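Local coordinates for putative periplasmic or exported protein (Salmonella enterica subsp. enterica serovar Typhimurium, PDB 4GQZ) that binds copper in the bacterial periplasm, probably contributes to copper resistance, and forms a V-shaped dimer, at residues 47-52 and 56-61; 66-71 and 132-137. One frame throughout, in Å; residues are numbered along the deposited sequence.

Contact 1: residues 47-52 and 56-61; sequences LKLSDG and YTLPLG
Leu47 and Leu49 of one strand and Leu58 and Tyr56 of the next exchange every backbone N-H and C=O they turn to each other, making the ladder of an antiparallel beta hairpin. Leu47 N gives to Leu58 O at 2.8 Å and Leu58 N returns a bond to Leu47 O at 2.9 Å. The next hydrogen-bonded pair repeats the pattern, with Leu49 N to Tyr56 O at 2.8 Å and Tyr56 N to Leu49 O at 2.7 Å. All four N-H groups point almost straight at their acceptors, at 170° or more. Between these two pairs, Lys48 and Thr57 form a non-hydrogen-bonded pair, where the CA of Lys48 sits 3.4 Å from Tyr56 O in a C-H...O contact. On the leucine face, Leu58 has CG anti to the carbonyl carbon (chi1 -54°), and from there its CD1 touches both Leu49 CD1, at 3.9 Å, and Leu47 CD1, at 4.1 Å. The outer edge of strand 56-59 also has a partner: Thr57 N donates to Glu6 OE1 of the second subunit. Strand 39-42 pairs along the other edge of strand 47-50, and helices 5-12 and 20-28 cover the leucine face through Phe9, Ile23 and Ile27.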
ATOM      1  N   LEU B  47      -9.417  -3.167   1.095  1.00 17.70           N
ATOM      2  CA  LEU B  47      -9.657  -4.244   2.042  1.00 18.57           C
ATOM      3  C   LEU B  47     -10.882  -3.810   2.861  1.00 19.47           C
ATOM      4  O   LEU B  47     -10.884  -2.716   3.422  1.00 18.18           O
ATOM      5  CB  LEU B  47      -8.448  -4.367   2.959  1.00 19.54           C
ATOM      6  CG  LEU B  47      -8.127  -5.618   3.773  1.00 23.08           C
ATOM      7  CD1 LEU B  47      -7.723  -5.228   5.182  1.00 20.53           C
ATOM      8  CD2 LEU B  47      -9.221  -6.691   3.734  1.00 20.45           C
ATOM      9  N   LYS B  48     -11.934  -4.627   2.902  1.00 19.64           N
ATOM     10  CA  LYS B  48     -13.142  -4.278   3.674  1.00 20.88           C
ATOM     11  C   LYS B  48     -13.212  -5.106   4.938  1.00 21.62           C
ATOM     12  O   LYS B  48     -13.123  -6.334   4.891  1.00 20.14           O
ATOM     13  CB  LYS B  48     -14.417  -4.523   2.867  1.00 21.62           C
ATOM     14  CG  LYS B  48     -14.494  -3.819   1.527  1.00 25.04           C
ATOM     15  CD  LYS B  48     -15.722  -4.343   0.757  1.00 30.19           C
ATOM     16  CE  LYS B  48     -15.758  -3.859  -0.690  1.00 33.63           C
ATOM     17  NZ  LYS B  48     -16.729  -4.661  -1.503  1.00 35.34           N
ATOM     18  N   LEU B  49     -13.398  -4.442   6.074  1.00 19.81           N
ATOM     19  CA  LEU B  49     -13.410  -5.143   7.351  1.00 21.66           C
ATOM     20  C   LEU B  49     -14.689  -4.830   8.094  1.00 21.54           C
ATOM     21  O   LEU B  49     -15.202  -3.713   8.013  1.00 21.20           O
ATOM     22  CB  LEU B  49     -12.224  -4.722   8.218  1.00 20.83           C
ATOM     23  CG  LEU B  49     -10.812  -4.931   7.676  1.00 20.79           C
ATOM     24  CD1 LEU B  49      -9.784  -4.144   8.520  1.00 22.75           C
ATOM     25  CD2 LEU B  49     -10.482  -6.400   7.647  1.00 20.53           C
ATOM     26  N   SER B  50     -15.196  -5.818   8.829  1.00 23.40           N
ATOM     27  CA  SER B  50     -16.393  -5.605   9.637  1.00 25.88           C
ATOM     28  C   SER B  50     -16.440  -6.460  10.908  1.00 29.25           C
ATOM     29  O   SER B  50     -15.993  -7.610  10.913  1.00 27.31           O
ATOM     30  CB  SER B  50     -17.649  -5.806   8.794  1.00 28.30           C
ATOM     31  OG  SER B  50     -18.793  -5.325   9.492  1.00 31.69           O
ATOM     32  N   ASP B  51     -16.999  -5.872  11.970  1.00 30.08           N
ATOM     33  CA  ASP B  51     -17.150  -6.497  13.287  1.00 34.36           C
ATOM     34  C   ASP B  51     -18.621  -6.857  13.471  1.00 35.13           C
ATOM     35  O   ASP B  51     -19.002  -7.586  14.391  1.00 38.62           O
ATOM     36  CB  ASP B  51     -16.738  -5.483  14.379  1.00 35.39           C
ATOM     37  CG  ASP B  51     -16.373  -6.145  15.707  1.00 39.86           C
ATOM     38  OD1 ASP B  51     -16.916  -7.232  16.015  1.00 45.49           O
ATOM     39  OD2 ASP B  51     -15.541  -5.568  16.448  1.00 40.22           O
ATOM     40  N   GLY B  52     -19.448  -6.333  12.582  1.00 33.88           N
ATOM     41  CA  GLY B  52     -20.885  -6.474  12.697  1.00 36.62           C
ATOM     42  C   GLY B  52     -21.498  -5.859  11.464  1.00 36.06           C
ATOM     43  O   GLY B  52     -21.044  -6.137  10.353  1.00 35.82           O
ATOM     44  N   TYR B  56     -15.485  -1.077   7.534  1.00 22.87           N
ATOM     45  CA  TYR B  56     -14.346  -0.177   7.418  1.00 21.40           C
ATOM     46  C   TYR B  56     -13.647  -0.515   6.129  1.00 21.58           C
ATOM     47  O   TYR B  56     -13.631  -1.682   5.738  1.00 20.71           O
ATOM     48  CB  TYR B  56     -13.391  -0.371   8.596  1.00 20.48           C
ATOM     49  CG  TYR B  56     -14.102  -0.344   9.939  1.00 20.80           C
ATOM     50  CD1 TYR B  56     -14.810   0.775  10.343  1.00 20.82           C
ATOM     51  CD2 TYR B  56     -14.063  -1.446  10.791  1.00 20.96           C
ATOM     52  CE1 TYR B  56     -15.482   0.801  11.576  1.00 21.59           C
ATOM     53  CE2 TYR B  56     -14.721  -1.434  12.018  1.00 23.38           C
ATOM     54  CZ  TYR B  56     -15.426  -0.304  12.397  1.00 23.74           C
ATOM     55  OH  TYR B  56     -16.076  -0.305  13.605  1.00 25.84           O
ATOM     56  N   THR B  57     -13.085   0.491   5.461  1.00 20.24           N
ATOM     57  CA  THR B  57     -12.382   0.270   4.195  1.00 20.90           C
ATOM     58  C   THR B  57     -10.968   0.826   4.208  1.00 22.99           C
ATOM     59  O   THR B  57     -10.759   2.024   4.433  1.00 22.63           O
ATOM     60  CB  THR B  57     -13.126   0.886   2.993  1.00 24.08           C
ATOM     61  OG1 THR B  57     -13.324   2.289   3.216  1.00 28.51           O
ATOM     62  CG2 THR B  57     -14.474   0.208   2.788  1.00 25.75           C
ATOM     63  N   LEU B  58      -9.995  -0.045   3.959  1.00 19.61           N
ATOM     64  CA  LEU B  58      -8.603   0.364   3.932  1.00 18.89           C
ATOM     65  C   LEU B  58      -8.115   0.270   2.494  1.00 20.09           C
ATOM     66  O   LEU B  58      -8.173  -0.799   1.886  1.00 19.53           O
ATOM     67  CB  LEU B  58      -7.760  -0.543   4.822  1.00 19.44           C
ATOM     68  CG  LEU B  58      -8.174  -0.734   6.280  1.00 21.23           C
ATOM     69  CD1 LEU B  58      -7.171  -1.623   7.016  1.00 21.91           C
ATOM     70  CD2 LEU B  58      -8.348   0.596   6.996  1.00 22.38           C
ATOM     71  N   PRO B  59      -7.654   1.393   1.936  1.00 18.49           N
ATOM     72  CA  PRO B  59      -7.134   1.377   0.560  1.00 19.62           C
ATOM     73  C   PRO B  59      -5.906   0.491   0.447  1.00 18.63           C
ATOM     74  O   PRO B  59      -5.072   0.465   1.373  1.00 18.26           O
ATOM     75  CB  PRO B  59      -6.739   2.837   0.317  1.00 17.98           C
ATOM     76  CG  PRO B  59      -7.576   3.632   1.306  1.00 20.41           C
ATOM     77  CD  PRO B  59      -7.670   2.748   2.518  1.00 19.18           C
ATOM     78  N   LEU B  60      -5.805  -0.239  -0.663  1.00 18.19           N
ATOM     79  CA  LEU B  60      -4.594  -0.986  -0.974  1.00 19.71           C
ATOM     80  C   LEU B  60      -3.500  -0.067  -1.498  1.00 18.99           C
ATOM     81  O   LEU B  60      -3.705   1.138  -1.688  1.00 19.24           O
ATOM     82  CB  LEU B  60      -4.891  -2.102  -1.989  1.00 18.51           C
ATOM     83  CG  LEU B  60      -5.327  -3.478  -1.467  1.00 21.42           C
ATOM     84  CD1 LEU B  60      -6.059  -3.428  -0.131  1.00 20.99           C
ATOM     85  CD2 LEU B  60      -6.166  -4.242  -2.501  1.00 21.23           C
ATOM     86  N   GLY B  61      -2.325  -0.642  -1.728  1.00 19.68           N
ATOM     87  CA  GLY B  61      -1.192   0.109  -2.221  1.00 18.72           C
ATOM     88  C   GLY B  61      -0.945  -0.117  -3.699  1.00 19.46           C
ATOM     89  O   GLY B  61      -1.886  -0.364  -4.450  1.00 19.08           O
TER

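Contact 2: residues 66-71 and 132-137; sequences LSFAPY and LEVSYN
Phe68 and Leu132 meet in the hydrophobic core between two beta-sheets, a face-to-face packing of layers consistent with the E-set clan to which the CueP family belongs. Strand 63-68 comes from the mixed sheet and strand 129-136 from the antiparallel one; no hydrogen bond joins the two segments, and CA atoms stand 9.6 Å apart at Phe68 and Leu132, closing to 7.5 Å at Pro70 and Val134. Side chains alone bridge the gap. The chief bump is the methyl CD2 of Leu132, seated over the middle of one face of the Phe68 ring in a CH-pi contact, 3.7 Å from the centroid and 10° off the ring normal. Phe68 holds its CG between the backbone N and the carbonyl carbon (chi1 57°), which presents the ring broadside to that methyl. Val134 wedges in where the Phe68 ring gives way to Pro70. Its two methyls straddle that step: CG2 reaches Phe68 CE2 at 3.5 Å, while CG1 turns to the pyrrolidine of Pro70. The backbones are nearer here, where the smaller Val134 and Pro70 meet. Around this interlock, Ile120 and Leu158 also touch Phe68, Val97, Val99 and Ile145 pack on Leu132, and Phe95 packs on Val134. At the far end of the contact Pro70 CG and Val134 CG1 meet at 3.7 Å, the two side chains crossing at about a right angle.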
ATOM      1  N   LEU B  66      -3.938 -10.894  -5.726  1.00 14.73           N
ATOM      2  CA  LEU B  66      -4.702 -12.003  -6.254  1.00 15.74           C
ATOM      3  C   LEU B  66      -4.574 -13.215  -5.326  1.00 17.15           C
ATOM      4  O   LEU B  66      -3.462 -13.671  -5.029  1.00 16.06           O
ATOM      5  CB  LEU B  66      -4.181 -12.338  -7.643  1.00 16.79           C
ATOM      6  CG  LEU B  66      -4.843 -13.530  -8.326  1.00 19.32           C
ATOM      7  CD1 LEU B  66      -6.336 -13.270  -8.562  1.00 18.39           C
ATOM      8  CD2 LEU B  66      -4.096 -13.839  -9.623  1.00 19.17           C
ATOM      9  N   SER B  67      -5.702 -13.755  -4.871  1.00 17.27           N
ATOM     10  CA  SER B  67      -5.654 -14.965  -4.037  1.00 16.76           C
ATOM     11  C   SER B  67      -6.318 -16.116  -4.786  1.00 18.73           C
ATOM     12  O   SER B  67      -7.446 -15.990  -5.255  1.00 19.27           O
ATOM     13  CB  SER B  67      -6.300 -14.710  -2.659  1.00 18.99           C
ATOM     14  OG  SER B  67      -6.010 -15.756  -1.729  1.00 17.62           O
ATOM     15  N   PHE B  68      -5.611 -17.230  -4.942  1.00 16.23           N
ATOM     16  CA  PHE B  68      -6.162 -18.328  -5.721  1.00 16.37           C
ATOM     17  C   PHE B  68      -6.114 -19.656  -4.970  1.00 17.49           C
ATOM     18  O   PHE B  68      -5.282 -19.858  -4.070  1.00 17.34           O
ATOM     19  CB  PHE B  68      -5.416 -18.425  -7.062  1.00 17.17           C
ATOM     20  CG  PHE B  68      -3.933 -18.602  -6.921  1.00 17.70           C
ATOM     21  CD1 PHE B  68      -3.097 -17.502  -6.812  1.00 18.13           C
ATOM     22  CD2 PHE B  68      -3.372 -19.872  -6.928  1.00 19.62           C
ATOM     23  CE1 PHE B  68      -1.722 -17.660  -6.693  1.00 18.68           C
ATOM     24  CE2 PHE B  68      -2.004 -20.041  -6.808  1.00 20.88           C
ATOM     25  CZ  PHE B  68      -1.175 -18.924  -6.689  1.00 19.64           C
ATOM     26  N   ALA B  69      -6.993 -20.579  -5.353  1.00 16.16           N
ATOM     27  CA  ALA B  69      -7.101 -21.840  -4.642  1.00 16.30           C
ATOM     28  C   ALA B  69      -7.168 -22.954  -5.662  1.00 17.19           C
ATOM     29  O   ALA B  69      -8.186 -23.126  -6.319  1.00 18.44           O
ATOM     30  CB  ALA B  69      -8.349 -21.852  -3.763  1.00 18.09           C
ATOM     31  N   PRO B  70      -6.063 -23.686  -5.842  1.00 17.67           N
ATOM     32  CA  PRO B  70      -6.131 -24.798  -6.801  1.00 18.51           C
ATOM     33  C   PRO B  70      -7.045 -25.896  -6.271  1.00 18.00           C
ATOM     34  O   PRO B  70      -7.278 -25.974  -5.060  1.00 17.12           O
ATOM     35  CB  PRO B  70      -4.686 -25.295  -6.861  1.00 19.84           C
ATOM     36  CG  PRO B  70      -3.843 -24.067  -6.488  1.00 19.37           C
ATOM     37  CD  PRO B  70      -4.684 -23.404  -5.398  1.00 19.27           C
ATOM     38  N   TYR B  71      -7.566 -26.740  -7.156  1.00 17.85           N
ATOM     39  CA  TYR B  71      -8.396 -27.838  -6.692  1.00 18.20           C
ATOM     40  C   TYR B  71      -8.224 -29.088  -7.539  1.00 20.64           C
ATOM     41  O   TYR B  71      -7.670 -29.038  -8.637  1.00 18.65           O
ATOM     42  CB  TYR B  71      -9.865 -27.415  -6.626  1.00 17.86           C
ATOM     43  CG  TYR B  71     -10.578 -27.310  -7.957  1.00 19.53           C
ATOM     44  CD1 TYR B  71     -10.503 -26.150  -8.715  1.00 19.91           C
ATOM     45  CD2 TYR B  71     -11.363 -28.364  -8.440  1.00 21.35           C
ATOM     46  CE1 TYR B  71     -11.169 -26.039  -9.928  1.00 20.51           C
ATOM     47  CE2 TYR B  71     -12.035 -28.254  -9.649  1.00 21.51           C
ATOM     48  CZ  TYR B  71     -11.935 -27.091 -10.379  1.00 21.25           C
ATOM     49  OH  TYR B  71     -12.584 -26.970 -11.590  1.00 20.88           O
ATOM     50  N   LEU B 132      -1.420 -17.200 -15.020  1.00 18.51           N
ATOM     51  CA  LEU B 132      -0.939 -17.858 -13.811  1.00 19.67           C
ATOM     52  C   LEU B 132      -0.912 -19.358 -14.086  1.00 20.56           C
ATOM     53  O   LEU B 132      -1.888 -19.910 -14.603  1.00 21.76           O
ATOM     54  CB  LEU B 132      -1.881 -17.581 -12.637  1.00 18.10           C
ATOM     55  CG  LEU B 132      -1.724 -18.550 -11.456  1.00 22.37           C
ATOM     56  CD1 LEU B 132      -0.400 -18.336 -10.759  1.00 23.04           C
ATOM     57  CD2 LEU B 132      -2.871 -18.454 -10.461  1.00 23.44           C
ATOM     58  N   GLU B 133       0.201 -20.015 -13.770  1.00 20.10           N
ATOM     59  CA  GLU B 133       0.248 -21.474 -13.848  1.00 21.97           C
ATOM     60  C   GLU B 133       0.601 -22.007 -12.487  1.00 22.02           C
ATOM     61  O   GLU B 133       1.446 -21.440 -11.788  1.00 21.81           O
ATOM     62  CB  GLU B 133       1.264 -21.973 -14.879  1.00 24.66           C
ATOM     63  CG  GLU B 133       1.282 -23.508 -14.983  1.00 25.69           C
ATOM     64  CD  GLU B 133       2.355 -24.041 -15.922  1.00 31.41           C
ATOM     65  OE1 GLU B 133       3.130 -23.228 -16.463  1.00 32.52           O
ATOM     66  OE2 GLU B 133       2.418 -25.280 -16.110  1.00 34.85           O
ATOM     67  N   VAL B 134      -0.073 -23.080 -12.091  1.00 22.36           N
ATOM     68  CA  VAL B 134       0.174 -23.707 -10.808  1.00 21.30           C
ATOM     69  C   VAL B 134       0.456 -25.178 -11.073  1.00 22.92           C
ATOM     70  O   VAL B 134      -0.105 -25.768 -12.004  1.00 22.96           O
ATOM     71  CB  VAL B 134      -1.047 -23.541  -9.867  1.00 21.83           C
ATOM     72  CG1 VAL B 134      -0.813 -24.256  -8.546  1.00 25.26           C
ATOM     73  CG2 VAL B 134      -1.312 -22.076  -9.623  1.00 22.98           C
ATOM     74  N   SER B 135       1.363 -25.768 -10.305  1.00 23.12           N
ATOM     75  CA  SER B 135       1.634 -27.186 -10.495  1.00 23.31           C
ATOM     76  C   SER B 135       1.812 -27.891  -9.157  1.00 25.51           C
ATOM     77  O   SER B 135       2.344 -27.314  -8.205  1.00 25.65           O
ATOM     78  CB  SER B 135       2.829 -27.404 -11.432  1.00 27.52           C
ATOM     79  OG  SER B 135       4.050 -27.347 -10.727  1.00 32.75           O
ATOM     80  N   TYR B 136       1.334 -29.130  -9.087  1.00 26.68           N
ATOM     81  CA  TYR B 136       1.357 -29.922  -7.856  1.00 27.87           C
ATOM     82  C   TYR B 136       1.464 -31.396  -8.217  1.00 26.86           C
ATOM     83  O   TYR B 136       0.632 -31.894  -8.963  1.00 25.95           O
ATOM     84  CB  TYR B 136       0.068 -29.687  -7.069  1.00 28.05           C
ATOM     85  CG  TYR B 136      -0.137 -30.627  -5.901  1.00 29.10           C
ATOM     86  CD1 TYR B 136       0.606 -30.485  -4.734  1.00 29.79           C
ATOM     87  CD2 TYR B 136      -1.076 -31.654  -5.963  1.00 30.12           C
ATOM     88  CE1 TYR B 136       0.422 -31.337  -3.659  1.00 31.51           C
ATOM     89  CE2 TYR B 136      -1.273 -32.510  -4.893  1.00 30.72           C
ATOM     90  CZ  TYR B 136      -0.521 -32.345  -3.744  1.00 33.21           C
ATOM     91  OH  TYR B 136      -0.708 -33.193  -2.675  1.00 35.96           O
ATOM     92  N   ASN B 137       2.500 -32.067  -7.712  1.00 30.09           N
ATOM     93  CA  ASN B 137       2.682 -33.519  -7.866  1.00 32.60           C
ATOM     94  C   ASN B 137       2.371 -34.034  -9.284  1.00 32.15           C
ATOM     95  O   ASN B 137       1.536 -34.918  -9.487  1.00 34.10           O
ATOM     96  CB  ASN B 137       1.891 -34.269  -6.773  1.00 32.25           C
ATOM     97  CG  ASN B 137       2.082 -35.784  -6.824  1.00 37.57           C
ATOM     98  OD1 ASN B 137       3.162 -36.304  -6.528  1.00 41.22           O
ATOM     99  ND2 ASN B 137       1.019 -36.500  -7.190  1.00 38.18           N
TER

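In the fold
From the N terminus, the chain passes helices 5-12 and 20-28 and strand 39-42 before contact 1 closes a tight hairpin, with three residues between its segments. Strand 63-68 follows directly and carries the chain out of that four-stranded sheet into the mixed one, where segment 66-71 lies. Its partner, 132-137, comes 60 residues later, so contact 2 closes a much longer excursion, which takes in strands of all three sheets. The two contacts stand in series, neither nesting nor crossing, on opposite sides of the chain's centre, with their centres about 26 Å apart. The second subunit packs against contact 1, whereas no other chain touches the segments of contact 2, which joins two sheets.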